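Local coordinates for N-acetylglucosamine-6-phosphate deacetylase (Mycobacterium smegmatis, PDB 6FV4), which probably removes the acetyl group from N-acetylglucosamine 6-phosphate, as a metal-dependent hydrolase of the NagA family, at residues Gly67-Phe81 with Leu95-Val109. The protein carries 1 engineered substitution. Numbering follows the deposited sequence.
Sequences GFVDTHLHGGGGGNF and LHRAHGSTTLVASLV. With ZN (zinc ion), chain H.
F68 donates its backbone N-H to G100 O. Strands 63-76 and 104-109 pair in parallel through helix 86-98, as the first beta-alpha-beta unit of the (beta/alpha)8 barrel of the amidohydrolase superfamily. G100, at positive phi, ends that helix in a Schellman motif. The F68 ring brings its edge to H99 O. A beta bulge follows: F68 O takes two weak bonds, from T102 N and T103 N. V69 CG1 lies beside T103 CG2 at 3.9 Å. D70 N donates to T103 O, and D70 O accepts from V105 N. The D70 carboxylate bonds T282, and a water links its OD1 to S101 OG.

The strand bends at H72. H72 NE2 and H74 NE2 each bind zinc at 2.1 Å, and E138 is a further ligand. This His-X-His pair at the end of the first barrel strand is a hallmark of the amidohydrolase metal site. H72 ND1 is hydrogen-bonded to E253, which with the zinc bond should fix the turn of the ring. L73 O accepts from S107 N at 2.8 Å. L73 chi1, 67°, sets CG between backbone N and carbonyl carbon and CD1 over the centre of the H96 ring. S107 CB lies over one face of the H74 ring, toward its rim. A water in the H74 ring plane accepts from ND1 and donates to S107 O. H96 NE2 donates to G75 O at 2.7 Å, 36° out of the carbonyl plane. L95 CD2 lies over the H96 face opposite L73, toward the rim. F81 lays a face on A106 CB, 3.6 Å from the ring centroid.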
loop_
_atom_site.group_PDB
_atom_site.type_symbol
_atom_site.label_atom_id
_atom_site.label_comp_id
_atom_site.label_asym_id
_atom_site.label_seq_id
_atom_site.Cartn_x
_atom_site.Cartn_y
_atom_site.Cartn_z
ATOM N N GLY B 67 12.233 16.025 20.250
ATOM C CA GLY B 67 11.735 15.041 21.199
ATOM C C GLY B 67 10.691 14.147 20.554
ATOM O O GLY B 67 9.924 14.581 19.688
ATOM N N PHE B 68 10.681 12.872 20.961
ATOM C CA PHE B 68 9.668 11.956 20.455
ATOM C C PHE B 68 8.300 12.301 21.045
ATOM O O PHE B 68 8.192 12.741 22.192
ATOM C CB PHE B 68 10.036 10.502 20.783
ATOM C CG PHE B 68 11.378 10.059 20.221
ATOM C CD1 PHE B 68 12.279 9.365 21.022
ATOM C CD2 PHE B 68 11.725 10.310 18.903
ATOM C CE1 PHE B 68 13.506 8.931 20.525
ATOM C CE2 PHE B 68 12.972 9.880 18.395
ATOM C CZ PHE B 68 13.852 9.196 19.217
ATOM N N VAL B 69 7.258 12.116 20.231
ATOM C CA VAL B 69 5.872 12.428 20.566
ATOM C C VAL B 69 5.101 11.116 20.502
ATOM O O VAL B 69 4.682 10.684 19.418
ATOM C CB VAL B 69 5.271 13.467 19.611
ATOM C CG1 VAL B 69 3.816 13.775 20.000
ATOM C CG2 VAL B 69 6.121 14.734 19.596
ATOM N N ASP B 70 4.924 10.456 21.647
ATOM C CA ASP B 70 4.222 9.173 21.713
ATOM C C ASP B 70 2.754 9.430 22.015
ATOM O O ASP B 70 2.403 9.842 23.129
ATOM C CB ASP B 70 4.853 8.266 22.765
ATOM C CG ASP B 70 4.407 6.818 22.635
ATOM O OD1 ASP B 70 4.917 5.977 23.417
ATOM O OD2 ASP B 70 3.556 6.515 21.760
ATOM N N THR B 71 1.894 9.200 21.028
ATOM C CA THR B 71 0.490 9.564 21.141
ATOM C C THR B 71 -0.408 8.392 21.513
ATOM O O THR B 71 -1.634 8.527 21.475
ATOM C CB THR B 71 -0.009 10.199 19.843
ATOM O OG1 THR B 71 0.222 9.306 18.742
ATOM C CG2 THR B 71 0.726 11.515 19.586
ATOM N N HIS B 72 0.155 7.254 21.894
ATOM C CA HIS B 72 -0.683 6.102 22.223
ATOM C C HIS B 72 0.190 5.157 23.046
ATOM O O HIS B 72 1.006 4.424 22.484
ATOM C CB HIS B 72 -1.220 5.447 20.954
ATOM C CG HIS B 72 -2.032 4.202 21.182
ATOM N ND1 HIS B 72 -2.851 3.668 20.214
ATOM C CD2 HIS B 72 -2.135 3.377 22.252
ATOM C CE1 HIS B 72 -3.429 2.573 20.678
ATOM N NE2 HIS B 72 -3.014 2.378 21.917
ATOM N N LEU B 73 0.020 5.196 24.364
ATOM C CA LEU B 73 0.732 4.290 25.253
ATOM C C LEU B 73 -0.042 4.171 26.553
ATOM O O LEU B 73 -0.801 5.070 26.932
ATOM C CB LEU B 73 2.163 4.745 25.537
ATOM C CG LEU B 73 2.350 6.021 26.340
ATOM C CD1 LEU B 73 3.730 5.997 26.998
ATOM C CD2 LEU B 73 2.207 7.222 25.429
ATOM N N HIS B 74 0.179 3.046 27.239
ATOM C CA HIS B 74 -0.600 2.687 28.419
ATOM C C HIS B 74 0.186 2.767 29.709
ATOM O O HIS B 74 -0.421 2.871 30.780
ATOM C CB HIS B 74 -1.168 1.266 28.253
ATOM C CG HIS B 74 -2.124 1.159 27.114
ATOM N ND1 HIS B 74 -3.459 1.480 27.232
ATOM C CD2 HIS B 74 -1.929 0.826 25.815
ATOM C CE1 HIS B 74 -4.054 1.326 26.061
ATOM N NE2 HIS B 74 -3.147 0.923 25.188
ATOM N N GLY B 75 1.510 2.747 29.634
ATOM C CA GLY B 75 2.297 2.899 30.838
ATOM C C GLY B 75 3.738 2.538 30.583
ATOM O O GLY B 75 4.214 2.588 29.445
ATOM N N GLY B 76 4.416 2.167 31.652
ATOM C CA GLY B 76 5.807 1.784 31.585
ATOM C C GLY B 76 6.476 1.913 32.931
ATOM O O GLY B 76 5.967 2.550 33.859
ATOM N N GLY B 77 7.643 1.281 33.039
ATOM C CA GLY B 77 8.386 1.280 34.284
ATOM C C GLY B 77 7.578 0.791 35.477
ATOM O O GLY B 77 7.849 1.186 36.614
ATOM N N GLY B 78 6.568 -0.046 35.230
ATOM C CA GLY B 78 5.709 -0.546 36.278
ATOM C C GLY B 78 4.442 0.251 36.538
ATOM O O GLY B 78 3.591 -0.216 37.298
ATOM N N GLY B 79 4.275 1.424 35.932
ATOM C CA GLY B 79 3.082 2.232 36.127
ATOM C C GLY B 79 2.076 2.079 35.000
ATOM O O GLY B 79 2.438 2.057 33.828
ATOM N N ASN B 80 0.809 1.973 35.370
ATOM C CA ASN B 80 -0.312 1.991 34.432
ATOM C C ASN B 80 -1.002 3.346 34.498
ATOM O O ASN B 80 -1.379 3.792 35.590
ATOM C CB ASN B 80 -1.320 0.891 34.774
ATOM C CG ASN B 80 -1.074 -0.395 34.014
ATOM O OD1 ASN B 80 -1.145 -0.421 32.779
ATOM N ND2 ASN B 80 -0.794 -1.477 34.746
ATOM N N PHE B 81 -1.182 3.998 33.340
ATOM C CA PHE B 81 -1.992 5.219 33.334
ATOM C C PHE B 81 -3.422 4.945 33.782
ATOM O O PHE B 81 -4.032 5.794 34.445
ATOM C CB PHE B 81 -1.987 5.880 31.950
ATOM C CG PHE B 81 -0.657 6.448 31.557
ATOM C CD1 PHE B 81 0.022 7.304 32.398
ATOM C CD2 PHE B 81 -0.075 6.103 30.342
ATOM C CE1 PHE B 81 1.257 7.816 32.040
ATOM C CE2 PHE B 81 1.151 6.618 29.970
ATOM C CZ PHE B 81 1.827 7.466 30.812
ATOM N N LEU B 95 9.999 6.763 32.835
ATOM C CA LEU B 95 10.609 5.750 31.986
ATOM C C LEU B 95 10.680 6.214 30.544
ATOM O O LEU B 95 11.748 6.203 29.926
ATOM C CB LEU B 95 9.833 4.435 32.062
ATOM C CG LEU B 95 10.601 3.579 31.065
ATOM C CD1 LEU B 95 11.711 2.821 31.757
ATOM C CD2 LEU B 95 9.708 2.700 30.201
ATOM N N HIS B 96 9.539 6.605 29.980
ATOM C CA HIS B 96 9.511 6.995 28.579
ATOM C C HIS B 96 10.266 8.292 28.332
ATOM O O HIS B 96 10.909 8.438 27.289
ATOM C CB HIS B 96 8.074 7.106 28.112
ATOM C CG HIS B 96 7.408 5.778 28.002
ATOM N ND1 HIS B 96 7.583 4.959 26.907
ATOM C CD2 HIS B 96 6.626 5.094 28.869
ATOM C CE1 HIS B 96 6.912 3.836 27.093
ATOM N NE2 HIS B 96 6.320 3.895 28.272
ATOM N N ARG B 97 10.206 9.237 29.275
ATOM C CA ARG B 97 10.976 10.478 29.137
ATOM C C ARG B 97 12.471 10.196 29.002
ATOM O O ARG B 97 13.165 10.842 28.206
ATOM C CB ARG B 97 10.722 11.399 30.342
ATOM C CG ARG B 97 10.600 12.887 30.007
ATOM C CD ARG B 97 9.927 13.678 31.147
ATOM N NE ARG B 97 8.555 14.073 30.838
ATOM C CZ ARG B 97 7.775 14.780 31.660
ATOM N NH1 ARG B 97 8.232 15.179 32.835
ATOM N NH2 ARG B 97 6.531 15.086 31.312
ATOM N N ALA B 98 12.984 9.235 29.780
ATOM C CA ALA B 98 14.398 8.894 29.740
ATOM C C ALA B 98 14.797 8.262 28.414
ATOM O O ALA B 98 15.984 8.241 28.082
ATOM C CB ALA B 98 14.741 7.945 30.891
ATOM N N HIS B 99 13.837 7.741 27.657
ATOM C CA HIS B 99 14.098 7.201 26.336
ATOM C C HIS B 99 13.689 8.146 25.221
ATOM O O HIS B 99 13.623 7.720 24.062
ATOM C CB HIS B 99 13.394 5.860 26.183
ATOM C CG HIS B 99 13.943 4.819 27.095
ATOM N ND1 HIS B 99 14.967 3.978 26.724
ATOM C CD2 HIS B 99 13.645 4.512 28.378
ATOM C CE1 HIS B 99 15.261 3.178 27.733
ATOM N NE2 HIS B 99 14.473 3.482 28.748
ATOM N N GLY B 100 13.399 9.411 25.547
ATOM C CA GLY B 100 13.256 10.468 24.558
ATOM C C GLY B 100 11.845 10.926 24.265
ATOM O O GLY B 100 11.671 11.840 23.445
ATOM N N SER B 101 10.826 10.332 24.891
ATOM C CA SER B 101 9.451 10.762 24.652
ATOM C C SER B 101 9.208 11.986 25.515
ATOM O O SER B 101 8.933 11.867 26.708
ATOM C CB SER B 101 8.455 9.659 24.983
ATOM O OG SER B 101 8.621 8.548 24.137
ATOM N N THR B 102 9.313 13.174 24.911
ATOM C CA THR B 102 9.092 14.418 25.636
ATOM C C THR B 102 7.641 14.877 25.622
ATOM O O THR B 102 7.302 15.836 26.331
ATOM C CB THR B 102 9.985 15.523 25.068
ATOM O OG1 THR B 102 9.845 15.565 23.644
ATOM C CG2 THR B 102 11.451 15.249 25.415
ATOM N N THR B 103 6.792 14.235 24.828
ATOM C CA THR B 103 5.358 14.468 24.815
ATOM C C THR B 103 4.667 13.115 24.823
ATOM O O THR B 103 5.052 12.224 24.058
ATOM C CB THR B 103 4.936 15.264 23.576
ATOM O OG1 THR B 103 5.510 16.575 23.639
ATOM C CG2 THR B 103 3.408 15.371 23.504
ATOM N N LEU B 104 3.639 12.967 25.656
ATOM C CA LEU B 104 2.956 11.693 25.840
ATOM C C LEU B 104 1.457 11.887 25.841
ATOM O O LEU B 104 0.943 12.779 26.530
ATOM C CB LEU B 104 3.337 11.029 27.169
ATOM C CG LEU B 104 4.826 10.885 27.454
ATOM C CD1 LEU B 104 5.100 10.834 28.945
ATOM C CD2 LEU B 104 5.342 9.646 26.780
ATOM N N VAL B 105 0.742 11.015 25.139
ATOM C CA VAL B 105 -0.711 10.964 25.278
ATOM C C VAL B 105 -1.076 9.642 25.949
ATOM O O VAL B 105 -0.811 8.555 25.413
ATOM C CB VAL B 105 -1.423 11.165 23.936
ATOM C CG1 VAL B 105 -2.937 11.001 24.106
ATOM C CG2 VAL B 105 -1.115 12.552 23.423
ATOM N N ALA B 106 -1.631 9.736 27.152
ATOM C CA ALA B 106 -1.872 8.557 27.968
ATOM C C ALA B 106 -3.189 7.921 27.554
ATOM O O ALA B 106 -4.208 8.603 27.460
ATOM C CB ALA B 106 -1.885 8.922 29.453
ATOM N N SER B 107 -3.163 6.622 27.290
ATOM C CA SER B 107 -4.315 5.905 26.769
ATOM C C SER B 107 -4.996 5.113 27.871
ATOM O O SER B 107 -4.333 4.535 28.737
ATOM C CB SER B 107 -3.924 4.932 25.647
ATOM O OG SER B 107 -3.139 5.548 24.649
ATOM N N LEU B 108 -6.319 5.029 27.784
ATOM C CA LEU B 108 -7.118 4.220 28.682
ATOM C C LEU B 108 -7.827 3.153 27.875
ATOM O O LEU B 108 -8.431 3.462 26.848
ATOM C CB LEU B 108 -8.162 5.084 29.418
ATOM C CG LEU B 108 -7.663 6.188 30.329
ATOM C CD1 LEU B 108 -8.853 6.991 30.848
ATOM C CD2 LEU B 108 -6.910 5.565 31.502
ATOM N N VAL B 109 -7.812 1.910 28.362
ATOM C CA VAL B 109 -8.529 0.836 27.677
ATOM C C VAL B 109 -9.996 0.843 28.088
ATOM O O VAL B 109 -10.399 1.582 28.992
ATOM C CB VAL B 109 -7.915 -0.546 27.956
ATOM C CG1 VAL B 109 -6.476 -0.611 27.473
ATOM C CG2 VAL B 109 -8.028 -0.882 29.435
HETATM ZN ZN ZN H . -3.501 0.716 23.140
HETATM O O HOH W 1 6.938 6.647 24.661
HETATM O O HOH W 2 -4.453 2.037 29.654
#